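Local coordinates for protein putative marr-family transcriptional repressor (Streptomyces coelicolor, PDB 3ZPL) that probably acts as a DNA-binding transcriptional repressor of the MarR family, binding DNA as a dimer through winged helix-turn-helix domains, at residues 73-78 / 87-92; 105-108 / 114-117; 56-61 / 93-98; 62-67 / 79-84. All blocks are in the same frame, centred on the assembly; numbering follows the deposited sequence.

In the fold
The four contacts build one winged helix-turn-helix domain against bound DNA. Interaction 1 sits between the two helices of the helix-turn-helix, and interaction 2 is the wing; their centres lie about 11 Å apart, joined where the backbone of 73-75 pairs with 114-116. Interaction 3 shares helix 86-98 with interaction 1, its centre about 9 Å away, and brings in helix 56-66. Phosphates on both strands are held: DA5 of chain C by interactions 1 and 2, DC13 of chain D by interactions 1 and 3, DT12 of chain D by interaction 3. Interaction 4 joins helices 56-66 and 75-82 at the surface, its nearest atom about 6 Å from the nucleic acid; Leu73 of interaction 1 packs on both Lys64 and Tyr81.

Interaction 1 of 4, residues 73-78 / 87-92; sequences LRMTEL and SRLSHA. With nucleotides of chain C; nucleotides of chain D.
Leu89 reaches from helix 86-98 into the angle between Met75 and Leu78. Its CG lies 3.9 Å from Met75 CE, while its CD2 meets Leu78 CB at 3.8 Å, the two leucine side chains crossing at about a right angle. Leu89 gets there with CG anti to its backbone N (chi1 -180°), and Met75 curls its chain at chi2 and chi3 to bring CE across. This is the hydrophobic seam of the helix-turn-helix, with helix 86-98 as the recognition helix. From the same two helices polar groups reach the DNA. Thr76 grips OP2 of DA5 of chain C twice, from its backbone N (3.0 Å) and from OG1 (2.9 Å), at the start of helix 75-82, where the helix end would probably favour the negative charge. Across the domain Arg88, extended from CG to NE, sets the edge of its guanidinium against OP1 of DC13 of chain D, and NE (2.9 Å) and NH2 both donate to that oxygen. An alanine here would remove both donors and is likely to leave that phosphate without its charged mate. Further out, Thr85 OG1 bonds to Arg88 N, Val57 packs on the Arg88 side chain, and His91 NE2 reads a guanine O6.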
# COMPACT_ATOMS: atom_id res chain seq x y z
N LEU A 73 24.40 4.96 0.77
CA LEU A 73 23.79 4.96 -0.55
C LEU A 73 23.44 6.41 -0.87
O LEU A 73 23.02 7.17 0.01
CB LEU A 73 22.51 4.12 -0.49
CG LEU A 73 22.23 3.07 -1.56
CD1 LEU A 73 23.42 2.16 -1.84
CD2 LEU A 73 21.03 2.24 -1.14
N ARG A 74 23.61 6.82 -2.12
CA ARG A 74 23.24 8.19 -2.50
C ARG A 74 21.74 8.31 -2.57
O ARG A 74 21.06 7.35 -2.89
CB ARG A 74 23.89 8.58 -3.83
CG ARG A 74 25.33 9.02 -3.58
CD ARG A 74 26.06 9.28 -4.87
NE ARG A 74 25.44 10.33 -5.66
CZ ARG A 74 26.07 11.34 -6.24
NH1 ARG A 74 27.41 11.50 -6.15
NH2 ARG A 74 25.35 12.22 -6.94
N MET A 75 21.24 9.51 -2.30
CA MET A 75 19.81 9.75 -2.17
C MET A 75 18.96 9.14 -3.29
O MET A 75 18.04 8.36 -3.02
CB MET A 75 19.52 11.24 -2.10
CG MET A 75 20.24 11.97 -0.97
SD MET A 75 20.14 11.14 0.64
CE MET A 75 18.48 11.59 1.12
N THR A 76 19.24 9.49 -4.54
CA THR A 76 18.40 9.03 -5.64
C THR A 76 18.43 7.52 -5.69
O THR A 76 17.39 6.89 -5.95
CB THR A 76 18.80 9.62 -6.99
OG1 THR A 76 18.75 11.04 -6.92
CG2 THR A 76 17.86 9.15 -8.10
N GLU A 77 19.60 6.92 -5.46
CA GLU A 77 19.70 5.47 -5.46
C GLU A 77 18.79 4.87 -4.40
O GLU A 77 18.11 3.87 -4.62
CB GLU A 77 21.14 5.04 -5.19
CG GLU A 77 22.09 5.16 -6.37
CD GLU A 77 23.57 5.18 -5.92
OE1 GLU A 77 23.91 4.55 -4.88
OE2 GLU A 77 24.39 5.87 -6.57
N LEU A 78 18.79 5.49 -3.24
CA LEU A 78 17.97 5.02 -2.14
C LEU A 78 16.51 5.12 -2.53
O LEU A 78 15.77 4.15 -2.43
CB LEU A 78 18.29 5.83 -0.88
CG LEU A 78 17.65 5.38 0.43
CD1 LEU A 78 17.69 3.86 0.59
CD2 LEU A 78 18.34 6.07 1.60
N SER A 87 11.64 13.56 -2.82
CA SER A 87 11.05 14.54 -1.91
C SER A 87 10.69 13.85 -0.63
O SER A 87 11.13 14.24 0.46
CB SER A 87 9.79 15.08 -2.52
OG SER A 87 9.85 16.48 -2.55
N ARG A 88 9.93 12.77 -0.79
CA ARG A 88 9.57 11.95 0.33
C ARG A 88 10.82 11.44 1.02
O ARG A 88 10.88 11.40 2.25
CB ARG A 88 8.75 10.77 -0.16
CG ARG A 88 8.26 9.87 0.95
CD ARG A 88 7.61 8.67 0.32
NE ARG A 88 6.82 7.90 1.27
CZ ARG A 88 5.99 6.94 0.90
NH1 ARG A 88 5.85 6.64 -0.39
NH2 ARG A 88 5.30 6.26 1.80
N LEU A 89 11.83 11.06 0.24
CA LEU A 89 13.07 10.56 0.83
C LEU A 89 13.80 11.62 1.66
O LEU A 89 14.29 11.30 2.75
CB LEU A 89 14.01 10.04 -0.25
CG LEU A 89 15.34 9.50 0.29
CD1 LEU A 89 15.14 8.42 1.34
CD2 LEU A 89 16.12 8.93 -0.87
N SER A 90 13.88 12.86 1.16
CA SER A 90 14.54 13.93 1.89
C SER A 90 13.85 14.12 3.22
O SER A 90 14.49 14.11 4.26
CB SER A 90 14.51 15.24 1.13
OG SER A 90 15.18 15.10 -0.10
N HIS A 91 12.53 14.25 3.18
CA HIS A 91 11.78 14.42 4.42
C HIS A 91 12.02 13.23 5.37
O HIS A 91 12.26 13.44 6.55
CB HIS A 91 10.27 14.59 4.14
CG HIS A 91 9.91 15.93 3.59
ND1 HIS A 91 10.30 17.11 4.18
CD2 HIS A 91 9.17 16.27 2.50
CE1 HIS A 91 9.83 18.13 3.48
NE2 HIS A 91 9.14 17.64 2.46
N ALA A 92 11.99 12.01 4.84
CA ALA A 92 12.17 10.83 5.66
C ALA A 92 13.55 10.79 6.31
O ALA A 92 13.67 10.46 7.50
CB ALA A 92 11.97 9.57 4.84
P DA C 5 21.84 12.83 -4.77
OP1 DA C 5 22.98 12.56 -3.86
OP2 DA C 5 21.05 11.70 -5.33
O5' DA C 5 20.91 13.89 -4.04
C5' DA C 5 21.52 15.08 -3.52
C4' DA C 5 20.47 16.10 -3.14
O4' DA C 5 19.69 16.52 -4.27
C3' DA C 5 19.42 15.66 -2.11
O3' DA C 5 19.87 15.96 -0.79
C2' DA C 5 18.18 16.46 -2.52
C1' DA C 5 18.67 17.30 -3.70
N9 DA C 5 17.68 17.59 -4.74
C8 DA C 5 17.13 16.75 -5.67
N7 DA C 5 16.23 17.32 -6.43
C5 DA C 5 16.18 18.63 -5.96
C6 DA C 5 15.40 19.73 -6.34
N6 DA C 5 14.50 19.70 -7.33
N1 DA C 5 15.58 20.89 -5.67
C2 DA C 5 16.47 20.92 -4.67
N3 DA C 5 17.26 19.94 -4.22
C4 DA C 5 17.06 18.81 -4.92
P DT C 6 18.86 15.82 0.48
OP1 DT C 6 19.67 15.65 1.71
OP2 DT C 6 17.83 14.81 0.15
O5' DT C 6 18.16 17.25 0.52
C5' DT C 6 18.94 18.43 0.64
C4' DT C 6 18.04 19.65 0.62
O4' DT C 6 17.31 19.72 -0.63
C3' DT C 6 17.00 19.68 1.74
O3' DT C 6 17.26 20.85 2.51
C2' DT C 6 15.67 19.67 1.01
C1' DT C 6 16.01 20.21 -0.37
N1 DT C 6 15.13 19.75 -1.46
C2 DT C 6 14.31 20.66 -2.08
O2 DT C 6 14.27 21.85 -1.79
N3 DT C 6 13.52 20.14 -3.08
C4 DT C 6 13.48 18.82 -3.50
O4 DT C 6 12.71 18.48 -4.39
C5 DT C 6 14.36 17.92 -2.79
C7 DT C 6 14.38 16.47 -3.16
C6 DT C 6 15.13 18.43 -1.82
P DC D 13 5.86 9.02 4.47
OP1 DC D 13 5.69 7.63 3.98
OP2 DC D 13 7.22 9.59 4.58
O5' DC D 13 4.88 9.89 3.56
C5' DC D 13 3.60 9.34 3.17
C4' DC D 13 2.95 10.23 2.14
O4' DC D 13 2.83 11.56 2.70
C3' DC D 13 3.77 10.37 0.86
O3' DC D 13 2.96 10.15 -0.31
C2' DC D 13 4.37 11.77 0.97
C1' DC D 13 3.33 12.51 1.78
N1 DC D 13 3.80 13.69 2.54
C2 DC D 13 3.05 14.87 2.49
O2 DC D 13 2.02 14.89 1.81
N3 DC D 13 3.48 15.96 3.17
C4 DC D 13 4.59 15.89 3.90
N4 DC D 13 4.97 16.98 4.58
C5 DC D 13 5.36 14.69 3.99
C6 DC D 13 4.95 13.63 3.29

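Interaction 2 of 4, residues 105-108 / 114-117; sequences EDCP and QFAI. With nucleotides of chain C.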
# COMPACT_ATOMS: atom_id res chain seq x y z
N GLU A 105 26.49 12.70 4.37
CA GLU A 105 27.77 13.23 3.93
C GLU A 105 27.66 13.73 2.50
O GLU A 105 26.79 13.29 1.74
CB GLU A 105 28.85 12.16 4.02
CG GLU A 105 29.61 12.13 5.32
CD GLU A 105 30.76 11.13 5.32
OE1 GLU A 105 30.98 10.44 4.30
OE2 GLU A 105 31.45 11.02 6.36
N ASP A 106 28.60 14.58 2.11
CA ASP A 106 28.67 15.08 0.74
C ASP A 106 29.42 14.07 -0.12
O ASP A 106 30.28 13.35 0.39
CB ASP A 106 29.38 16.44 0.67
CG ASP A 106 28.94 17.38 1.78
OD1 ASP A 106 28.44 16.90 2.81
OD2 ASP A 106 29.11 18.60 1.64
N CYS A 107 29.09 14.00 -1.41
CA CYS A 107 29.87 13.22 -2.35
C CYS A 107 31.11 14.08 -2.65
O CYS A 107 30.98 15.28 -2.88
CB CYS A 107 29.09 12.89 -3.63
SG CYS A 107 29.99 11.87 -4.81
N PRO A 108 32.31 13.48 -2.59
CA PRO A 108 33.50 14.30 -2.76
C PRO A 108 33.77 14.72 -4.23
O PRO A 108 34.21 15.85 -4.46
CB PRO A 108 34.63 13.42 -2.19
CG PRO A 108 34.13 12.02 -2.26
CD PRO A 108 32.63 12.04 -2.45
N GLN A 114 24.53 13.67 -2.24
CA GLN A 114 24.53 13.46 -0.81
C GLN A 114 24.41 11.98 -0.52
O GLN A 114 23.69 11.25 -1.21
CB GLN A 114 23.37 14.24 -0.23
CG GLN A 114 23.53 14.63 1.23
CD GLN A 114 23.69 16.10 1.50
OE1 GLN A 114 24.64 16.55 2.14
NE2 GLN A 114 22.69 16.84 1.09
N PHE A 115 25.16 11.52 0.48
CA PHE A 115 25.07 10.13 0.91
C PHE A 115 24.19 10.06 2.14
O PHE A 115 24.21 10.96 2.98
CB PHE A 115 26.46 9.57 1.26
CG PHE A 115 27.22 9.04 0.07
CD1 PHE A 115 26.86 7.83 -0.51
CD2 PHE A 115 28.30 9.73 -0.43
CE1 PHE A 115 27.58 7.32 -1.59
CE2 PHE A 115 29.03 9.24 -1.50
CZ PHE A 115 28.66 8.04 -2.09
N ALA A 116 23.40 8.99 2.23
CA ALA A 116 22.68 8.63 3.44
C ALA A 116 23.41 7.44 4.05
O ALA A 116 23.56 6.41 3.42
CB ALA A 116 21.24 8.26 3.12
N ILE A 117 23.90 7.61 5.27
CA ILE A 117 24.70 6.61 5.94
C ILE A 117 23.98 6.17 7.20
O ILE A 117 23.48 7.02 7.97
CB ILE A 117 26.07 7.18 6.34
CG1 ILE A 117 26.79 7.77 5.12
CG2 ILE A 117 26.91 6.09 7.01
CD1 ILE A 117 27.95 8.67 5.46
P DA C 5 21.84 12.83 -4.77
OP1 DA C 5 22.98 12.56 -3.86
OP2 DA C 5 21.05 11.70 -5.33
O5' DA C 5 20.91 13.89 -4.04
C5' DA C 5 21.52 15.08 -3.52
C4' DA C 5 20.47 16.10 -3.14
O4' DA C 5 19.69 16.52 -4.27
C3' DA C 5 19.42 15.66 -2.11
O3' DA C 5 19.87 15.96 -0.79
C2' DA C 5 18.18 16.46 -2.52
C1' DA C 5 18.67 17.30 -3.70
N9 DA C 5 17.68 17.59 -4.74
C8 DA C 5 17.13 16.75 -5.67
N7 DA C 5 16.23 17.32 -6.43
C5 DA C 5 16.18 18.63 -5.96
C6 DA C 5 15.40 19.73 -6.34
N6 DA C 5 14.50 19.70 -7.33
N1 DA C 5 15.58 20.89 -5.67
C2 DA C 5 16.47 20.92 -4.67
N3 DA C 5 17.26 19.94 -4.22
C4 DA C 5 17.06 18.81 -4.92
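The wing of the winged helix is a beta hairpin, and here its two strands, 102-106 and 114-118, run antiparallel near the turn. Glu105 and Phe115 form a hydrogen-bonded pair: Phe115 N donates to Glu105 O at 2.7 Å, almost straight at 175°, and Glu105 N returns the bond to Phe115 O at 3.2 Å, tilted out of the carbonyl plane. One residue on, Asp106 and Gln114 make the non-hydrogen-bonded pair. Their side chains leave the same face side by side, the carboxylate and amide planes nearly perpendicular. Gln114 sets CG opposite its backbone N (chi1 -156°), where it rests 3.6 Å from Glu105 O, and a bend at chi2 then turns the amide.

Phe115 and Glu105 occupy the other face. Phe115 has CG beside the backbone N (chi1 -84°), which turns the ring toward the backbone of Asp106 and Cys107, where the strand gives way to the turn; Asp106 O lies at the ring edge, and Cys107 CB approaches CE2 at 4.2 Å. The sulfur of Cys107 stands 5.5 Å from the ring centroid, an oblique sulfur-aromatic contact. Arg74, on the neighbouring strand 72-74, packs on both Phe115 and Cys107. Nearby, Ile117 CD1 touches the Glu105 side chain from CB to the carboxylate, 3.7 Å from OE1, while the carboxylate finds its charge partner in Arg103 through OE2.

The hairpin also meets the DNA backbone of chain C. Gln114 CB lies 3.9 Å from C5' of DA5 of chain C, and Gln114 N points its hydrogen at OP1 of that same nucleotide.

Interaction 3 of 4, residues 56-61 / 93-98; sequences HVYYGL and VARLEK. With nucleotides of chain D.
The Tyr58 ring turns its edge to the guanidinium of Arg95, whose flat face receives it; the two planes stand 88° apart. Tyr58 CE2 is 3.6 Å from Arg95 NE, which lies near the plane of the ring. On the other side, OP2 of DC13 of chain D approaches Tyr58 CE1 at 3.3 Å and takes a weak hydrogen bond from the hydroxyl. The edge of the guanidinium faces the phosphate of DT12 of chain D: NH2 donates to OP1 at 2.8 Å, and NE adds weak bonds to both phosphate oxygens. Arg95 bends at chi2 (-88°) and again at chi3 to present that edge. The helical segments 56-61 and 93-98 of the winged helix domain cross here, their axes 11.2 Å apart at closest approach and 72° apart in direction, and Tyr58 and Arg95, one from each, reach successive phosphates. An alanine in place of Tyr58 would probably leave the guanidinium of Arg95 freer to turn, and would remove the hydroxyl that reaches the DC13 phosphate. Deeper in, Leu96 CD2 packs on Tyr58 CD2 at 3.9 Å and Leu61 CD1 meets Leu96 CD1 at 4.2 Å. Val102 flanks Leu96, and Gly53 O accepts a bond from Arg95 NH2.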
# COMPACT_ATOMS: atom_id res chain seq x y z
N HIS A 56 6.64 1.51 8.14
CA HIS A 56 7.27 0.44 7.35
C HIS A 56 8.23 0.97 6.31
O HIS A 56 9.28 0.38 6.08
CB HIS A 56 6.22 -0.44 6.68
CG HIS A 56 6.80 -1.65 6.00
ND1 HIS A 56 6.28 -2.17 4.83
CD2 HIS A 56 7.84 -2.45 6.32
CE1 HIS A 56 6.96 -3.24 4.47
NE2 HIS A 56 7.91 -3.44 5.36
N VAL A 57 7.89 2.08 5.67
CA VAL A 57 8.71 2.57 4.57
C VAL A 57 10.09 3.00 5.07
O VAL A 57 11.10 2.67 4.46
CB VAL A 57 8.06 3.76 3.84
CG1 VAL A 57 8.84 4.07 2.56
CG2 VAL A 57 6.60 3.47 3.53
N TYR A 58 10.10 3.72 6.19
CA TYR A 58 11.33 4.14 6.85
C TYR A 58 12.22 2.93 7.20
O TYR A 58 13.37 2.85 6.79
CB TYR A 58 11.01 4.94 8.11
CG TYR A 58 10.47 6.35 7.86
CD1 TYR A 58 9.91 6.73 6.65
CD2 TYR A 58 10.49 7.28 8.87
CE1 TYR A 58 9.39 8.00 6.44
CE2 TYR A 58 9.97 8.55 8.67
CZ TYR A 58 9.43 8.91 7.45
OH TYR A 58 8.95 10.19 7.29
N TYR A 59 11.68 1.99 7.96
CA TYR A 59 12.39 0.75 8.29
C TYR A 59 13.07 0.16 7.06
O TYR A 59 14.24 -0.27 7.13
CB TYR A 59 11.42 -0.27 8.88
CG TYR A 59 12.06 -1.53 9.38
CD1 TYR A 59 12.56 -1.62 10.67
CD2 TYR A 59 12.14 -2.65 8.57
CE1 TYR A 59 13.13 -2.79 11.15
CE2 TYR A 59 12.71 -3.83 9.03
CZ TYR A 59 13.21 -3.89 10.33
OH TYR A 59 13.77 -5.05 10.79
N GLY A 60 12.36 0.12 5.93
CA GLY A 60 12.92 -0.35 4.65
C GLY A 60 14.18 0.40 4.23
O GLY A 60 15.12 -0.19 3.69
N LEU A 61 14.19 1.72 4.46
CA LEU A 61 15.34 2.53 4.10
C LEU A 61 16.55 2.09 4.91
O LEU A 61 17.63 1.88 4.37
CB LEU A 61 15.05 4.01 4.32
CG LEU A 61 13.83 4.59 3.60
CD1 LEU A 61 13.64 6.07 3.94
CD2 LEU A 61 13.95 4.43 2.09
N VAL A 93 14.58 11.15 5.56
CA VAL A 93 15.94 11.18 6.11
C VAL A 93 16.19 12.36 7.09
O VAL A 93 17.01 12.24 8.00
CB VAL A 93 16.98 11.14 4.99
CG1 VAL A 93 18.39 11.28 5.55
CG2 VAL A 93 16.85 9.84 4.22
N ALA A 94 15.46 13.48 6.95
CA ALA A 94 15.53 14.54 7.96
C ALA A 94 15.03 13.99 9.28
O ALA A 94 15.61 14.27 10.34
CB ALA A 94 14.69 15.73 7.56
N ARG A 95 13.99 13.18 9.20
CA ARG A 95 13.34 12.63 10.38
C ARG A 95 14.22 11.54 11.02
O ARG A 95 14.33 11.48 12.24
CB ARG A 95 11.94 12.09 10.01
CG ARG A 95 11.04 11.72 11.18
CD ARG A 95 11.26 10.27 11.64
NE ARG A 95 10.05 9.60 12.16
CZ ARG A 95 10.06 8.44 12.81
NH1 ARG A 95 11.20 7.80 13.07
NH2 ARG A 95 8.91 7.91 13.25
N LEU A 96 14.84 10.70 10.19
CA LEU A 96 15.72 9.64 10.67
C LEU A 96 17.04 10.19 11.23
O LEU A 96 17.60 9.65 12.20
CB LEU A 96 15.99 8.63 9.56
CG LEU A 96 14.77 7.89 9.00
CD1 LEU A 96 15.14 7.12 7.74
CD2 LEU A 96 14.19 6.94 10.02
N GLU A 97 17.55 11.24 10.59
CA GLU A 97 18.72 11.94 11.07
C GLU A 97 18.44 12.54 12.43
O GLU A 97 19.28 12.44 13.34
CB GLU A 97 19.11 13.04 10.07
CG GLU A 97 20.46 13.69 10.32
CD GLU A 97 20.91 14.55 9.16
OE1 GLU A 97 20.09 15.35 8.67
OE2 GLU A 97 22.09 14.44 8.75
N LYS A 98 17.27 13.17 12.58
CA LYS A 98 16.87 13.74 13.87
C LYS A 98 16.93 12.72 14.98
O LYS A 98 17.58 12.96 15.99
CB LYS A 98 15.49 14.41 13.80
CG LYS A 98 15.60 15.83 13.24
CD LYS A 98 14.29 16.59 13.40
CE LYS A 98 14.37 17.99 12.77
NZ LYS A 98 14.89 17.96 11.37
P DT D 12 6.66 10.50 11.12
OP1 DT D 12 7.14 9.13 11.44
OP2 DT D 12 7.55 11.70 11.18
O5' DT D 12 6.05 10.54 9.64
C5' DT D 12 5.08 9.58 9.26
C4' DT D 12 4.48 10.00 7.94
O4' DT D 12 3.84 11.28 8.08
C3' DT D 12 5.50 10.14 6.81
O3' DT D 12 5.18 9.11 5.88
C2' DT D 12 5.29 11.57 6.30
C1' DT D 12 3.92 11.93 6.83
N1 DT D 12 3.69 13.37 7.05
C2 DT D 12 2.68 14.00 6.35
O2 DT D 12 1.96 13.41 5.56
N3 DT D 12 2.54 15.34 6.62
C4 DT D 12 3.29 16.10 7.49
O4 DT D 12 3.02 17.28 7.65
C5 DT D 12 4.33 15.38 8.19
C7 DT D 12 5.20 16.12 9.15
C6 DT D 12 4.48 14.07 7.93
P DC D 13 5.86 9.02 4.47
OP1 DC D 13 5.69 7.63 3.98
OP2 DC D 13 7.22 9.59 4.58
O5' DC D 13 4.88 9.89 3.56
C5' DC D 13 3.60 9.34 3.17
C4' DC D 13 2.95 10.23 2.14
O4' DC D 13 2.83 11.56 2.70
C3' DC D 13 3.77 10.37 0.86
O3' DC D 13 2.96 10.15 -0.31
C2' DC D 13 4.37 11.77 0.97
C1' DC D 13 3.33 12.51 1.78
N1 DC D 13 3.80 13.69 2.54
C2 DC D 13 3.05 14.87 2.49
O2 DC D 13 2.02 14.89 1.81
N3 DC D 13 3.48 15.96 3.17
C4 DC D 13 4.59 15.89 3.90
N4 DC D 13 4.97 16.98 4.58
C5 DC D 13 5.36 14.69 3.99
C6 DC D 13 4.95 13.63 3.29

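Interaction 4 of 4, residues 62-67 / 79-84; sequences LVKLAE and AKYAKI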
# COMPACT_ATOMS: atom_id res chain seq x y z
N LEU A 62 16.36 1.88 6.21
CA LEU A 62 17.45 1.39 7.06
C LEU A 62 17.96 0.04 6.61
O LEU A 62 19.15 -0.20 6.57
CB LEU A 62 17.00 1.28 8.50
CG LEU A 62 16.45 2.55 9.14
CD1 LEU A 62 16.48 2.38 10.65
CD2 LEU A 62 17.23 3.78 8.73
N VAL A 63 17.04 -0.85 6.26
CA VAL A 63 17.40 -2.18 5.78
C VAL A 63 18.24 -2.11 4.52
O VAL A 63 19.25 -2.81 4.39
CB VAL A 63 16.14 -3.03 5.52
CG1 VAL A 63 16.48 -4.33 4.81
CG2 VAL A 63 15.43 -3.31 6.83
N LYS A 64 17.86 -1.25 3.59
CA LYS A 64 18.63 -1.16 2.36
C LYS A 64 20.04 -0.60 2.58
O LYS A 64 20.97 -0.99 1.88
CB LYS A 64 17.90 -0.37 1.29
CG LYS A 64 18.58 -0.49 -0.06
CD LYS A 64 18.92 -1.93 -0.44
CE LYS A 64 19.76 -1.97 -1.70
NZ LYS A 64 20.20 -3.36 -1.99
N LEU A 65 20.19 0.34 3.52
CA LEU A 65 21.52 0.93 3.83
C LEU A 65 22.38 -0.10 4.55
O LEU A 65 23.51 -0.37 4.14
CB LEU A 65 21.38 2.16 4.70
CG LEU A 65 20.61 3.34 4.12
CD1 LEU A 65 20.59 4.49 5.11
CD2 LEU A 65 21.22 3.77 2.79
N ALA A 66 21.80 -0.72 5.58
CA ALA A 66 22.43 -1.85 6.27
C ALA A 66 22.99 -2.92 5.32
O ALA A 66 24.01 -3.53 5.59
CB ALA A 66 21.44 -2.48 7.24
N GLU A 67 22.29 -3.13 4.20
CA GLU A 67 22.73 -4.05 3.16
C GLU A 67 23.77 -3.48 2.21
O GLU A 67 24.40 -4.24 1.49
CB GLU A 67 21.53 -4.46 2.30
CG GLU A 67 20.62 -5.50 2.90
CD GLU A 67 19.60 -5.97 1.89
OE1 GLU A 67 19.19 -5.13 1.03
OE2 GLU A 67 19.22 -7.18 1.95
N ALA A 79 16.10 6.26 -3.07
CA ALA A 79 14.73 6.42 -3.59
C ALA A 79 14.36 5.36 -4.63
O ALA A 79 13.26 4.82 -4.57
CB ALA A 79 14.55 7.80 -4.18
N LYS A 80 15.29 5.05 -5.54
CA LYS A 80 15.02 4.07 -6.62
C LYS A 80 14.75 2.67 -6.07
O LYS A 80 13.86 1.97 -6.59
CB LYS A 80 16.16 4.02 -7.65
CG LYS A 80 15.93 3.03 -8.80
CD LYS A 80 16.93 3.21 -9.96
N TYR A 81 15.52 2.26 -5.05
CA TYR A 81 15.30 0.96 -4.43
C TYR A 81 13.96 0.94 -3.71
O TYR A 81 13.20 -0.02 -3.82
CB TYR A 81 16.41 0.61 -3.44
CG TYR A 81 17.70 0.13 -4.05
CD1 TYR A 81 17.75 -1.04 -4.81
CD2 TYR A 81 18.89 0.83 -3.85
CE1 TYR A 81 18.94 -1.49 -5.36
CE2 TYR A 81 20.10 0.39 -4.39
CZ TYR A 81 20.12 -0.77 -5.15
OH TYR A 81 21.31 -1.19 -5.68
N ALA A 82 13.69 2.01 -2.97
CA ALA A 82 12.48 2.14 -2.16
C ALA A 82 11.22 2.37 -2.99
O ALA A 82 10.11 2.11 -2.53
CB ALA A 82 12.66 3.29 -1.18
N LYS A 83 11.40 2.86 -4.21
CA LYS A 83 10.31 3.16 -5.16
C LYS A 83 9.49 4.35 -4.70
O LYS A 83 8.27 4.40 -4.93
CB LYS A 83 9.41 1.95 -5.39
CG LYS A 83 10.16 0.65 -5.66
CD LYS A 83 10.94 0.71 -6.95
CE LYS A 83 12.00 -0.38 -7.00
NZ LYS A 83 12.81 -0.30 -8.25
N ILE A 84 10.17 5.32 -4.10
CA ILE A 84 9.52 6.51 -3.60
C ILE A 84 10.10 7.71 -4.30
O ILE A 84 11.03 7.56 -5.09
CB ILE A 84 9.69 6.64 -2.08
CG1 ILE A 84 11.13 7.03 -1.71
CG2 ILE A 84 9.22 5.36 -1.39
CD1 ILE A 84 11.44 6.89 -0.25
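Lys64 sends CG anti to its backbone N (chi1 -170°), bends at chi2, then runs straight, which lays the end of its chain over the ring of Tyr81. Tyr81 holds CG beside its own backbone N (chi1 -78°), which turns one ring face to the lysine. The contact ties helix 56-66 to helix 75-82, the first helix of the helix-turn-helix, on the surface of the winged helix domain, and these two side chains carry it between the two segments.

Lys64 CE sits squarely over the ring centre, 3.4 Å from the centroid of Tyr81, in a CH-pi contact. Its ammonium continues past that point: NZ is 4.2 Å from the same centroid and 18° off the ring normal, a cation-pi interaction. The aliphatic stem takes part as well, with Lys64 CG 4.0 Å from Tyr81 CD2, and Leu73 of the adjoining strand lies against both side chains.

Just beyond Tyr81 helix 75-82 ends, and Lys83, the first residue past it, has positive phi, while Ile84 N closes the turn on Ala79 O. Tyr81 O, at that end, accepts a hydrogen bond from Arg31 of the second subunit, which ties this helix end to the dimer partner. The lysine charge has a second, looser mate in its own segment: Lys64 NZ lies 3.6 Å from Glu67 OE1, a long salt bridge.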